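PDB 3BUU: uncharacterized protein TP-0789 domain-containing protein from Nitrosomonas europaea ATCC 19718, which is of unknown function but belongs to the LolA superfamily and may bind lipid or lipoprotein acyl chains, as its relatives do in lipoprotein sorting. Local coordinates for residues Ile32-Ala35 / Ala40-Leu43; Tyr44-Leu49 / Gln95-Gln100; Arg67-Leu72 / Val80-Val85; Lys74-Trp79 / Asp139-Tyr144; Glu162-Ser165 / Arg169-Lys172. All coordinates share one frame; numbering follows the deposited sequence.

Interaction 1: residues Ile32-Ala35 / Ala40-Leu43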
# COMPACT_ATOMS: atom_id res chain seq x y z
N ILE A 32 -2.75 -11.56 2.37
CA ILE A 32 -1.30 -11.42 2.27
C ILE A 32 -0.70 -12.77 2.68
O ILE A 32 -0.89 -13.23 3.81
CB ILE A 32 -0.74 -10.33 3.16
CG1 ILE A 32 -1.48 -9.02 2.88
CG2 ILE A 32 0.76 -10.21 2.97
CD1 ILE A 32 -0.94 -7.80 3.69
N ARG A 33 0.01 -13.39 1.75
CA ARG A 33 0.69 -14.67 1.98
C ARG A 33 2.18 -14.41 1.89
O ARG A 33 2.69 -14.06 0.82
CB ARG A 33 0.26 -15.67 0.89
CG ARG A 33 -1.23 -16.04 0.92
CD ARG A 33 -1.67 -17.08 -0.13
NE ARG A 33 -3.02 -17.60 0.10
CZ ARG A 33 -4.14 -16.95 -0.19
NH1 ARG A 33 -4.10 -15.73 -0.75
NH2 ARG A 33 -5.31 -17.52 0.07
N THR A 34 2.90 -14.63 2.99
CA THR A 34 4.33 -14.41 3.02
C THR A 34 5.04 -15.73 3.23
O THR A 34 4.62 -16.51 4.10
CB THR A 34 4.73 -13.48 4.15
OG1 THR A 34 4.09 -12.20 3.96
CG2 THR A 34 6.20 -13.26 4.24
N ALA A 35 6.07 -15.98 2.44
CA ALA A 35 6.87 -17.17 2.65
C ALA A 35 8.30 -16.87 2.31
O ALA A 35 8.59 -16.01 1.47
CB ALA A 35 6.37 -18.29 1.76
N ALA A 40 7.37 -20.20 6.33
CA ALA A 40 6.21 -19.52 5.82
C ALA A 40 5.43 -18.93 6.97
O ALA A 40 5.38 -19.45 8.10
CB ALA A 40 5.33 -20.47 5.01
N GLU A 41 4.77 -17.82 6.69
CA GLU A 41 3.86 -17.20 7.64
C GLU A 41 2.47 -17.80 7.45
O GLU A 41 2.13 -18.24 6.34
CB GLU A 41 3.84 -15.67 7.43
CG GLU A 41 5.23 -14.98 7.47
CD GLU A 41 5.95 -15.13 8.79
OE1 GLU A 41 5.26 -15.14 9.84
OE2 GLU A 41 7.20 -15.25 8.79
N ASP A 42 1.65 -17.78 8.51
CA ASP A 42 0.22 -18.01 8.36
C ASP A 42 -0.36 -16.96 7.40
O ASP A 42 0.19 -15.88 7.22
CB ASP A 42 -0.46 -17.81 9.71
CG ASP A 42 -0.01 -18.81 10.76
OD1 ASP A 42 0.37 -19.95 10.41
OD2 ASP A 42 -0.06 -18.43 11.95
N LEU A 43 -1.49 -17.26 6.77
CA LEU A 43 -2.09 -16.26 5.86
C LEU A 43 -2.65 -15.10 6.72
O LEU A 43 -3.16 -15.37 7.80
CB LEU A 43 -3.22 -16.95 5.08
CG LEU A 43 -4.33 -16.12 4.44
CD1 LEU A 43 -3.86 -15.37 3.24
CD2 LEU A 43 -5.50 -17.00 4.04
O HOH W 1 1.25 -14.34 5.39

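Interaction 2: residues Tyr44-Leu49 / Gln95-Gln100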
# COMPACT_ATOMS: atom_id res chain seq x y z
N TYR A 44 -2.52 -13.86 6.27
CA TYR A 44 -3.17 -12.73 6.90
C TYR A 44 -4.25 -12.21 5.97
O TYR A 44 -4.07 -12.22 4.74
CB TYR A 44 -2.14 -11.61 7.17
CG TYR A 44 -1.28 -11.82 8.41
CD1 TYR A 44 -1.43 -10.99 9.49
CD2 TYR A 44 -0.38 -12.90 8.53
CE1 TYR A 44 -0.68 -11.15 10.65
CE2 TYR A 44 0.37 -13.08 9.69
CZ TYR A 44 0.20 -12.20 10.75
OH TYR A 44 0.92 -12.39 11.91
N ARG A 45 -5.36 -11.78 6.53
CA ARG A 45 -6.40 -11.15 5.72
C ARG A 45 -6.91 -9.91 6.42
O ARG A 45 -6.97 -9.88 7.67
CB ARG A 45 -7.57 -12.11 5.50
CG ARG A 45 -7.28 -13.35 4.68
CD ARG A 45 -8.62 -14.00 4.30
NE ARG A 45 -8.46 -15.36 3.80
CZ ARG A 45 -8.40 -15.66 2.51
NH1 ARG A 45 -8.44 -14.70 1.60
NH2 ARG A 45 -8.26 -16.92 2.12
N TYR A 46 -7.26 -8.91 5.60
CA TYR A 46 -7.69 -7.62 6.10
C TYR A 46 -8.87 -7.12 5.31
O TYR A 46 -9.00 -7.40 4.12
CB TYR A 46 -6.58 -6.56 5.90
CG TYR A 46 -5.28 -6.93 6.59
CD1 TYR A 46 -5.01 -6.49 7.87
CD2 TYR A 46 -4.32 -7.73 5.95
CE1 TYR A 46 -3.83 -6.84 8.50
CE2 TYR A 46 -3.13 -8.05 6.59
CZ TYR A 46 -2.90 -7.61 7.84
OH TYR A 46 -1.73 -7.96 8.47
N GLN A 47 -9.71 -6.33 5.96
CA GLN A 47 -10.68 -5.52 5.26
C GLN A 47 -10.22 -4.08 5.39
O GLN A 47 -9.91 -3.62 6.50
CB GLN A 47 -12.07 -5.64 5.89
CG GLN A 47 -13.08 -4.73 5.11
CD GLN A 47 -14.39 -4.48 5.82
OE1 GLN A 47 -14.48 -3.58 6.66
NE2 GLN A 47 -15.42 -5.21 5.44
N VAL A 48 -10.20 -3.36 4.27
CA VAL A 48 -9.72 -1.98 4.23
C VAL A 48 -10.86 -1.05 3.82
O VAL A 48 -11.52 -1.31 2.81
CB VAL A 48 -8.56 -1.85 3.24
CG1 VAL A 48 -8.07 -0.42 3.21
CG2 VAL A 48 -7.43 -2.79 3.66
N LEU A 49 -11.06 0.01 4.61
CA LEU A 49 -11.98 1.11 4.25
C LEU A 49 -11.03 2.27 3.93
O LEU A 49 -10.37 2.80 4.81
CB LEU A 49 -12.85 1.44 5.45
CG LEU A 49 -13.73 0.29 5.94
CD1 LEU A 49 -14.55 0.74 7.16
CD2 LEU A 49 -14.63 -0.22 4.83
N GLN A 95 6.32 1.48 9.71
CA GLN A 95 6.50 0.27 10.44
C GLN A 95 5.87 -0.94 9.76
O GLN A 95 5.08 -0.82 8.84
CB GLN A 95 6.04 0.46 11.86
CG GLN A 95 7.17 1.13 12.66
CD GLN A 95 6.81 1.37 14.07
OE1 GLN A 95 5.75 1.91 14.38
NE2 GLN A 95 7.72 0.96 14.96
N ARG A 96 6.26 -2.11 10.24
CA ARG A 96 5.91 -3.36 9.57
C ARG A 96 4.53 -3.80 9.95
O ARG A 96 4.14 -3.83 11.14
CB ARG A 96 6.93 -4.43 9.92
CG ARG A 96 8.37 -3.95 9.70
CD ARG A 96 9.45 -4.99 9.95
NE ARG A 96 9.55 -5.93 8.86
CZ ARG A 96 10.29 -5.72 7.77
NH1 ARG A 96 11.02 -4.60 7.61
NH2 ARG A 96 10.31 -6.63 6.85
N LEU A 97 3.73 -4.16 8.93
CA LEU A 97 2.44 -4.79 9.11
C LEU A 97 2.67 -6.30 9.27
O LEU A 97 2.50 -6.85 10.36
CB LEU A 97 1.52 -4.44 7.93
CG LEU A 97 0.13 -5.04 8.02
CD1 LEU A 97 -0.74 -4.32 9.04
CD2 LEU A 97 -0.48 -5.03 6.67
N THR A 98 3.05 -6.96 8.19
CA THR A 98 3.36 -8.37 8.19
C THR A 98 4.30 -8.63 7.01
O THR A 98 4.17 -7.96 5.97
CB THR A 98 2.09 -9.23 8.12
OG1 THR A 98 2.46 -10.58 8.21
CG2 THR A 98 1.33 -9.02 6.85
N GLY A 99 5.22 -9.57 7.15
CA GLY A 99 6.07 -9.90 6.04
C GLY A 99 6.79 -8.68 5.49
O GLY A 99 7.36 -7.92 6.26
N GLN A 100 6.74 -8.53 4.18
CA GLN A 100 7.39 -7.43 3.49
C GLN A 100 6.47 -6.24 3.29
O GLN A 100 6.77 -5.39 2.47
CB GLN A 100 7.92 -7.93 2.14
CG GLN A 100 9.02 -8.93 2.31
CD GLN A 100 10.20 -8.29 3.00
OE1 GLN A 100 10.75 -7.33 2.51
NE2 GLN A 100 10.63 -8.87 4.14

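Interaction 3: residues Arg67-Leu72 / Val80-Val85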
# COMPACT_ATOMS: atom_id res chain seq x y z
N ARG A 67 -7.02 -11.47 14.99
CA ARG A 67 -8.35 -11.01 14.60
C ARG A 67 -8.89 -10.00 15.59
O ARG A 67 -8.80 -10.19 16.80
CB ARG A 67 -9.31 -12.20 14.48
CG ARG A 67 -10.68 -11.83 13.91
CD ARG A 67 -11.56 -13.08 13.85
NE ARG A 67 -10.98 -14.07 12.94
CZ ARG A 67 -11.11 -15.38 13.03
NH1 ARG A 67 -11.81 -15.93 14.02
NH2 ARG A 67 -10.51 -16.15 12.14
N GLY A 68 -9.42 -8.90 15.08
CA GLY A 68 -9.93 -7.89 15.99
C GLY A 68 -8.99 -6.71 16.17
O GLY A 68 -9.42 -5.63 16.62
N GLN A 69 -7.71 -6.87 15.86
CA GLN A 69 -6.84 -5.70 15.84
C GLN A 69 -7.32 -4.78 14.72
O GLN A 69 -7.90 -5.22 13.70
CB GLN A 69 -5.37 -6.06 15.62
CG GLN A 69 -4.70 -6.82 16.76
CD GLN A 69 -3.39 -7.46 16.32
OE1 GLN A 69 -2.86 -7.13 15.25
NE2 GLN A 69 -2.86 -8.35 17.13
N ALA A 70 -7.10 -3.50 14.91
CA ALA A 70 -7.51 -2.56 13.88
C ALA A 70 -6.55 -1.41 13.84
O ALA A 70 -5.87 -1.08 14.84
CB ALA A 70 -8.93 -2.09 14.13
N ILE A 71 -6.47 -0.79 12.67
CA ILE A 71 -5.63 0.36 12.51
C ILE A 71 -6.48 1.50 11.92
O ILE A 71 -7.08 1.35 10.82
CB ILE A 71 -4.42 0.07 11.63
CG1 ILE A 71 -3.64 -1.17 12.12
CG2 ILE A 71 -3.54 1.30 11.56
CD1 ILE A 71 -2.78 -1.81 11.01
N LEU A 72 -6.49 2.64 12.63
CA LEU A 72 -7.18 3.83 12.22
C LEU A 72 -6.13 4.84 11.78
O LEU A 72 -5.20 5.16 12.52
CB LEU A 72 -7.94 4.39 13.41
CG LEU A 72 -8.54 5.79 13.24
CD1 LEU A 72 -9.57 5.84 12.15
CD2 LEU A 72 -9.17 6.23 14.55
N VAL A 80 -3.49 2.10 16.71
CA VAL A 80 -3.59 0.66 16.60
C VAL A 80 -4.29 0.10 17.85
O VAL A 80 -3.94 0.45 19.00
CB VAL A 80 -2.21 0.05 16.39
CG1 VAL A 80 -2.35 -1.46 16.20
CG2 VAL A 80 -1.51 0.72 15.21
N PHE A 81 -5.32 -0.70 17.64
CA PHE A 81 -6.16 -1.21 18.71
C PHE A 81 -5.69 -2.65 18.99
O PHE A 81 -5.68 -3.45 18.05
CB PHE A 81 -7.62 -1.12 18.23
CG PHE A 81 -8.06 0.31 18.00
CD1 PHE A 81 -8.81 0.96 18.95
CD2 PHE A 81 -7.63 1.02 16.88
CE1 PHE A 81 -9.19 2.28 18.76
CE2 PHE A 81 -7.97 2.35 16.69
CZ PHE A 81 -8.75 2.99 17.63
N MSE A 82 -5.27 -2.94 20.25
CA MSE A 82 -4.60 -4.22 20.68
C MSE A 82 -5.29 -4.74 21.94
O MSE A 82 -5.67 -3.95 22.79
CB MSE A 82 -3.12 -3.98 21.05
CG MSE A 82 -2.21 -3.56 19.92
SE MSE A 82 -2.03 -4.85 18.46
CE MSE A 82 -0.88 -6.24 19.24
N PRO A 83 -5.35 -6.08 22.15
CA PRO A 83 -6.06 -6.65 23.31
C PRO A 83 -5.41 -6.36 24.68
O PRO A 83 -6.09 -6.48 25.71
CB PRO A 83 -6.10 -8.14 22.97
CG PRO A 83 -4.96 -8.38 22.16
CD PRO A 83 -4.84 -7.17 21.29
N SER A 84 -4.13 -5.97 24.71
CA SER A 84 -3.47 -5.77 25.99
C SER A 84 -3.64 -4.35 26.53
O SER A 84 -3.14 -4.04 27.64
CB SER A 84 -1.97 -6.07 25.85
OG SER A 84 -1.39 -5.27 24.83
N VAL A 85 -4.36 -3.51 25.79
CA VAL A 85 -4.55 -2.11 26.21
C VAL A 85 -5.97 -1.67 25.96
O VAL A 85 -6.56 -2.02 24.93
CB VAL A 85 -3.55 -1.14 25.48
CG1 VAL A 85 -2.19 -1.18 26.12
CG2 VAL A 85 -3.41 -1.47 24.00

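Interaction 4: residues Lys74-Trp79 / Asp139-Tyr144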
# COMPACT_ATOMS: atom_id res chain seq x y z
N LYS A 74 -5.53 8.71 10.50
CA LYS A 74 -6.02 10.09 10.34
C LYS A 74 -4.80 10.90 9.87
O LYS A 74 -3.81 11.07 10.63
CB LYS A 74 -6.57 10.62 11.69
CG LYS A 74 -7.76 9.76 12.32
CD LYS A 74 -8.29 10.32 13.67
CE LYS A 74 -7.75 9.51 14.82
NZ LYS A 74 -8.14 10.04 16.17
N GLY A 75 -4.84 11.44 8.66
CA GLY A 75 -3.64 12.03 8.12
C GLY A 75 -2.52 11.02 8.05
O GLY A 75 -2.75 9.93 7.55
N ARG A 76 -1.34 11.35 8.57
CA ARG A 76 -0.20 10.42 8.61
C ARG A 76 -0.07 9.64 9.89
O ARG A 76 0.86 8.84 10.04
CB ARG A 76 1.07 11.19 8.41
CG ARG A 76 1.05 11.91 7.13
CD ARG A 76 2.36 11.91 6.45
NE ARG A 76 2.11 12.11 5.03
CZ ARG A 76 1.84 13.29 4.50
NH1 ARG A 76 1.57 13.38 3.21
NH2 ARG A 76 1.83 14.39 5.25
N ASP A 77 -1.01 9.85 10.80
CA ASP A 77 -0.93 9.20 12.10
C ASP A 77 -1.81 7.95 12.15
O ASP A 77 -2.93 7.97 11.62
CB ASP A 77 -1.37 10.17 13.18
CG ASP A 77 -0.39 11.34 13.34
OD1 ASP A 77 0.79 11.10 13.62
OD2 ASP A 77 -0.82 12.48 13.13
N LEU A 78 -1.30 6.90 12.80
CA LEU A 78 -2.01 5.65 12.97
C LEU A 78 -2.24 5.36 14.42
O LEU A 78 -1.36 5.51 15.24
CB LEU A 78 -1.24 4.46 12.44
CG LEU A 78 -0.75 4.55 11.02
CD1 LEU A 78 0.03 3.27 10.67
CD2 LEU A 78 -1.90 4.71 10.10
N TRP A 79 -3.45 4.91 14.72
CA TRP A 79 -3.83 4.39 16.05
C TRP A 79 -4.09 2.91 15.85
O TRP A 79 -4.85 2.51 14.95
CB TRP A 79 -5.13 5.05 16.58
CG TRP A 79 -4.98 6.47 17.18
CD1 TRP A 79 -5.62 7.62 16.77
CD2 TRP A 79 -4.22 6.85 18.34
NE1 TRP A 79 -5.25 8.68 17.56
CE2 TRP A 79 -4.41 8.24 18.54
CE3 TRP A 79 -3.38 6.16 19.22
CZ2 TRP A 79 -3.77 8.94 19.56
CZ3 TRP A 79 -2.76 6.87 20.25
CH2 TRP A 79 -2.96 8.24 20.41
N ASP A 139 8.14 14.09 3.85
CA ASP A 139 8.73 14.18 5.21
C ASP A 139 8.89 12.78 5.84
O ASP A 139 8.55 11.77 5.22
CB ASP A 139 7.91 15.12 6.11
CG ASP A 139 6.47 14.68 6.21
OD1 ASP A 139 6.27 13.48 6.35
OD2 ASP A 139 5.56 15.55 6.18
N ARG A 140 9.41 12.74 7.07
CA ARG A 140 9.80 11.48 7.69
C ARG A 140 8.62 10.67 8.22
O ARG A 140 8.79 9.51 8.64
CB ARG A 140 10.79 11.79 8.82
CG ARG A 140 12.09 12.40 8.31
CD ARG A 140 12.91 12.94 9.48
NE ARG A 140 12.10 13.83 10.32
CZ ARG A 140 12.31 14.07 11.61
NH1 ARG A 140 13.30 13.48 12.26
NH2 ARG A 140 11.50 14.90 12.27
N SER A 141 7.41 11.20 8.11
CA SER A 141 6.24 10.41 8.52
C SER A 141 5.54 9.68 7.40
O SER A 141 4.61 8.94 7.70
CB SER A 141 5.20 11.20 9.28
OG SER A 141 4.63 12.21 8.47
N VAL A 142 5.97 9.87 6.15
CA VAL A 142 5.39 9.09 5.08
C VAL A 142 6.02 7.71 5.11
O VAL A 142 6.92 7.40 5.94
CB VAL A 142 5.41 9.77 3.66
CG1 VAL A 142 4.71 11.11 3.69
CG2 VAL A 142 6.84 9.87 3.14
N THR A 143 5.52 6.80 4.29
CA THR A 143 5.92 5.42 4.42
C THR A 143 7.40 5.19 4.10
O THR A 143 8.05 4.39 4.78
CB THR A 143 4.99 4.50 3.62
OG1 THR A 143 3.63 4.84 3.90
CG2 THR A 143 5.19 3.02 3.93
N TYR A 144 7.89 5.86 3.05
CA TYR A 144 9.28 5.72 2.60
C TYR A 144 9.91 7.03 2.34
O TYR A 144 9.22 7.98 1.96
CB TYR A 144 9.37 4.91 1.27
CG TYR A 144 8.66 3.62 1.37
CD1 TYR A 144 9.25 2.52 1.99
CD2 TYR A 144 7.35 3.49 0.87
CE1 TYR A 144 8.55 1.31 2.12
CE2 TYR A 144 6.64 2.29 1.00
CZ TYR A 144 7.27 1.21 1.63
OH TYR A 144 6.62 0.01 1.80
O HOH W 2 3.47 7.74 9.97

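Interaction 5: residues Glu162-Ser165 / Arg169-Lys172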
# COMPACT_ATOMS: atom_id res chain seq x y z
N GLU A 162 10.89 0.11 -6.52
CA GLU A 162 12.02 -0.15 -5.60
C GLU A 162 11.87 0.80 -4.42
O GLU A 162 11.66 2.01 -4.63
CB GLU A 162 13.35 0.08 -6.32
CG GLU A 162 13.68 -0.93 -7.41
CD GLU A 162 14.98 -0.65 -8.10
OE1 GLU A 162 15.54 0.44 -7.91
OE2 GLU A 162 15.41 -1.50 -8.89
N PHE A 163 12.00 0.27 -3.20
CA PHE A 163 11.76 1.06 -1.99
C PHE A 163 13.09 1.19 -1.26
O PHE A 163 13.78 0.19 -1.06
CB PHE A 163 10.74 0.32 -1.09
CG PHE A 163 9.43 0.15 -1.76
CD1 PHE A 163 8.43 1.11 -1.56
CD2 PHE A 163 9.19 -0.94 -2.61
CE1 PHE A 163 7.21 0.99 -2.21
CE2 PHE A 163 7.97 -1.07 -3.26
CZ PHE A 163 6.97 -0.12 -3.05
N TYR A 164 13.41 2.43 -0.86
CA TYR A 164 14.72 2.74 -0.28
C TYR A 164 14.57 3.23 1.14
O TYR A 164 13.52 3.81 1.53
CB TYR A 164 15.39 3.81 -1.13
CG TYR A 164 15.83 3.24 -2.45
CD1 TYR A 164 17.14 2.76 -2.63
CD2 TYR A 164 14.95 3.16 -3.52
CE1 TYR A 164 17.56 2.20 -3.84
CE2 TYR A 164 15.34 2.57 -4.74
CZ TYR A 164 16.66 2.10 -4.89
OH TYR A 164 17.15 1.50 -6.03
N SER A 165 15.64 2.99 1.90
CA SER A 165 15.69 3.41 3.30
C SER A 165 15.92 4.87 3.45
O SER A 165 16.20 5.56 2.48
CB SER A 165 16.81 2.68 3.96
OG SER A 165 18.07 3.27 3.64
N ARG A 169 19.50 2.94 1.03
CA ARG A 169 19.72 1.50 0.78
C ARG A 169 18.45 0.90 0.21
O ARG A 169 17.38 1.17 0.72
CB ARG A 169 20.05 0.73 2.09
CG ARG A 169 21.54 0.66 2.50
CD ARG A 169 22.12 2.04 2.67
NE ARG A 169 23.47 2.03 3.25
CZ ARG A 169 24.10 3.11 3.69
NH1 ARG A 169 23.53 4.31 3.65
NH2 ARG A 169 25.31 3.00 4.18
N LEU A 170 18.57 0.04 -0.79
CA LEU A 170 17.42 -0.69 -1.30
C LEU A 170 16.92 -1.64 -0.23
O LEU A 170 17.69 -2.45 0.29
CB LEU A 170 17.81 -1.46 -2.55
CG LEU A 170 16.71 -2.27 -3.25
CD1 LEU A 170 15.62 -1.39 -3.84
CD2 LEU A 170 17.26 -3.13 -4.34
N LEU A 171 15.62 -1.57 0.06
CA LEU A 171 15.02 -2.43 1.07
C LEU A 171 14.17 -3.54 0.49
O LEU A 171 14.20 -4.66 1.01
CB LEU A 171 14.18 -1.61 2.00
CG LEU A 171 14.97 -0.60 2.83
CD1 LEU A 171 14.01 0.17 3.76
CD2 LEU A 171 16.09 -1.28 3.64
N LYS A 172 13.40 -3.24 -0.55
CA LYS A 172 12.51 -4.24 -1.10
C LYS A 172 12.06 -3.75 -2.46
O LYS A 172 12.28 -2.60 -2.82
CB LYS A 172 11.31 -4.52 -0.17
CG LYS A 172 10.38 -3.37 0.01
CD LYS A 172 9.27 -3.62 1.02
CE LYS A 172 8.21 -2.51 1.02
NZ LYS A 172 7.28 -2.69 2.15

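Interaction 1: residues Ile32-Ala35 / Ala40-Leu43
Thr34 and Glu41 meet through both backbone and side chain where strands 26-36 and 39-51 form a beta hairpin. The direct polar link is backbone to backbone: Glu41 N gives its hydrogen to Thr34 O at 2.9 Å, with an N-H...O angle of 164°. Nearer Leu43 the strands part and a water takes over. It donates to Ile32 O and to Asp42 O, the latter at 2.6 Å, and accepts from Thr34 N, so three backbone polar atoms share one solvent molecule. Apolar contacts flank these bonds. Ala35 CB and Ala40 CB sit 4.0 Å apart in a non-hydrogen-bonded antiparallel pair. Glu41 CG, anti to the carbonyl carbon (chi1 -55°), lies beside Thr34, 3.7 Å from Thr34 CB; Thr34 OG1 itself is hydrogen-bonded to Ser203 on strand 202-212. In the conformer given, one of two deposited for Arg33, Leu43 CD1 stands 3.8 Å above the centre of the Arg33 guanidinium plane and 3.6 Å from Arg33 CG. The methyl covers one face while the in-plane N-H directions avoid it, and NH1 makes a long, weak ion pair with Asp206. The chemistry is apolar cover beside a water-bridged break in the backbone ladder.

Interaction 2: residues Tyr44-Leu49 / Gln95-Gln100
Tyr44 and Tyr46, alternate residues of strand 39-51, reach from the sheet to the corner at Leu97 and Thr98, where a classic beta bulge sets both residues against Val101. In this LolA-like fold the contact joins the curved sheet to the segment leading into helix 103-107. As alternate residues the tyrosines share a side of the strand, and similar first torsions, CG anti to the carbonyl carbon (chi1 -80° for Tyr44, -58° for Tyr46), run the two rings out alike. Thr98 lies over a face of the Tyr44 ring. Its OG1 is 3.5 Å above the plane, over the centre, and its CB makes a CH-pi contact 4.1 Å from the ring centroid, only 8° off the normal. Thr98 OG1 stands opposite the backbone N across the CA-CB bond, a rotation that directs the hydroxyl to Tyr44 and turns CG2 to Tyr46 OH, at 3.6 Å. Leu97 meets Tyr46 from the opposite direction: CG and both methyls gather round the phenol end, with CD2 3.7 Å from Tyr46 CZ. The contact is packing throughout, rings and phenol oxygen against Leu97 and the threonine's methyl, CB and hydroxyl. Ile32 packs on Tyr46, Leu97 and Thr98, while Ile106 of helix 103-107 touches Leu97. Val58 and Ile60 of strand 55-62 also touch the Tyr46 side chain. At the phenol end of Tyr46, OH approaches Leu97 CG to 3.5 Å.

Interaction 3: residues Arg67-Leu72 / Val80-Val85
Phe81 N donates to Ala70 O at 2.9 Å and 168°; this is the stronger of the two backbone bonds joining the segments. The return bond, from Ala70 N to Phe81 O, is weak at 3.4 Å. The same two oxygens also receive CA-H...O contacts, Ala70 O from Val80 CA and Phe81 O from Gln69 CA, so each carbonyl is approached by a neighbouring CH as well as by an amide. Ala70 and Phe81 thus form a hydrogen-bonded antiparallel pair, and Ile71 with Val80 the adjoining non-hydrogen-bonded one, in the beta hairpin of strands 70-74 and 77-81. Beyond Phe81 the chain leaves this ladder through a type I turn from Met82 to Val85. Side chains of the two pairs project to opposite faces. On the Phe81 face the ring presents its edge: Ala70 O lies in the ring plane, 3.4 Å from Phe81 CD2, and Leu72 CB sits near that plane, 3.9 Å from Phe81 CE2. Leu225, from the C-terminal region, packs against both Phe81 and Leu72. On the other face Ile71 CG1 meets Val80 CG2 at 4.2 Å, and Ile89 and Leu91 of strand 89-91 touch Val80. At the margin, selenomethionine Met82, in the conformer given, one of two, folds back towards Gln69. Bends at chi2 (-62°) and chi3 (-74°) bring SE to 3.6 Å from Gln69 CD and lay CE beside Gln69 NE2, across the extended glutamine chain.

Interaction 4: residues Lys74-Trp79 / Asp139-Tyr144
Arg76 runs its side chain past Ser141 and alongside Val142, its aliphatic part by the serine hydroxyl and its guanidinium beside the valine. In the conformer given, one of two deposited for this arginine, Arg76 CD adjoins Ser141 OG and Arg76 NE adjoins Val142 CG1; how closely they approach is doubtful. A bend at chi2 (-142°) carries the Arg76 chain along Val142, the two side chains pointing the same way. Asp139 adds an electrostatic term: its OD2 is 4.0 Å from Arg76 NH2, beyond a salt bridge, and well out of the guanidinium plane, with the two planar groups turned 82° to each other. No N-H of Arg76 points at this oxygen; the salt-bridge partner of Arg76 NH1 is Asp114. Asp139 is instead engaged within its own loop. Its OD1 takes two bonds from one face of the carboxylate, from Ser141 OG at 3.0 Å and from Ser141 N at 3.1 Å, the latter making an Asx turn inside a type I turn. These bonds fix the serine hydroxyl within the loop, on the side facing the arginine. A water lies 2.8 Å from both Arg76 O and Ser141 O and links the two backbones. Arg76 itself occupies a type II' turn between strands 70-74 and 77-81, whereas Ser141 belongs to the loop joining strands 128-137 and 146-152; Arg108, just beyond helix 103-107, bonds to Gly75 O beside this junction.

Interaction 5: residues Glu162-Ser165 / Arg169-Lys172
Phe163 and Lys172 form the buried end of this hairpin contact, Ser165 and Arg169 its more exposed end. On the buried side Phe163 N bonds to Lys172 O at 2.9 Å, and Phe163 O receives Leu171 N at 2.8 Å plus a weak bond from Lys172 N. Lys172 CG lies between the backbone N and carbonyl carbon (chi1 65°), from where the extended chain passes over the Phe163 face, CE 4.0 Å above its plane. Lys172 NZ, 5.4 Å from the Phe163 ring centroid, is at most weakly attracted to it and is held by Asp105, Gln100 O and Tyr144 OH. On the other face of the strands Leu170 CD1 sits over the Tyr164 ring, 3.8 Å above its plane, while Tyr164 OH donates to Glu162 OE1 at 2.7 Å. Toward the turn, Ser165 N bonds to Arg169 O and Arg169 N to Ser165 OG at 3.0 Å, but the exposed Arg169 chain leads away, touching Ser165 OG with CB; in the conformer given NH1 bonds to Ser167 O. Leu171 CD1 closes over Ser165 CA. With Leu171 and Lys172 both set against Phe163, this is a classic beta bulge in the antiparallel hairpin of strands 158-164 and 170-182.

Interactions 1 and 2 follow each other along strand 39-51, their centres 11 Å apart: Ile32 N reaches Tyr44 O at 2.8 Å and Ile32 CD1 packs on Tyr46 CE2. Interaction 3 is nested in the chain loop closed by interaction 2 and touches it through Ile71 CD1 and Leu97 CD1, 3.8 Å apart. Interactions 3 and 4 share strand 77-81, where Trp79 N meets Leu72 O. Lys172 ties interaction 5 to two others, its NZ lying 2.8 Å from both Gln100 O and Tyr144 OH. Interactions 3 and 5 are far apart, with centres about 28 Å from each other.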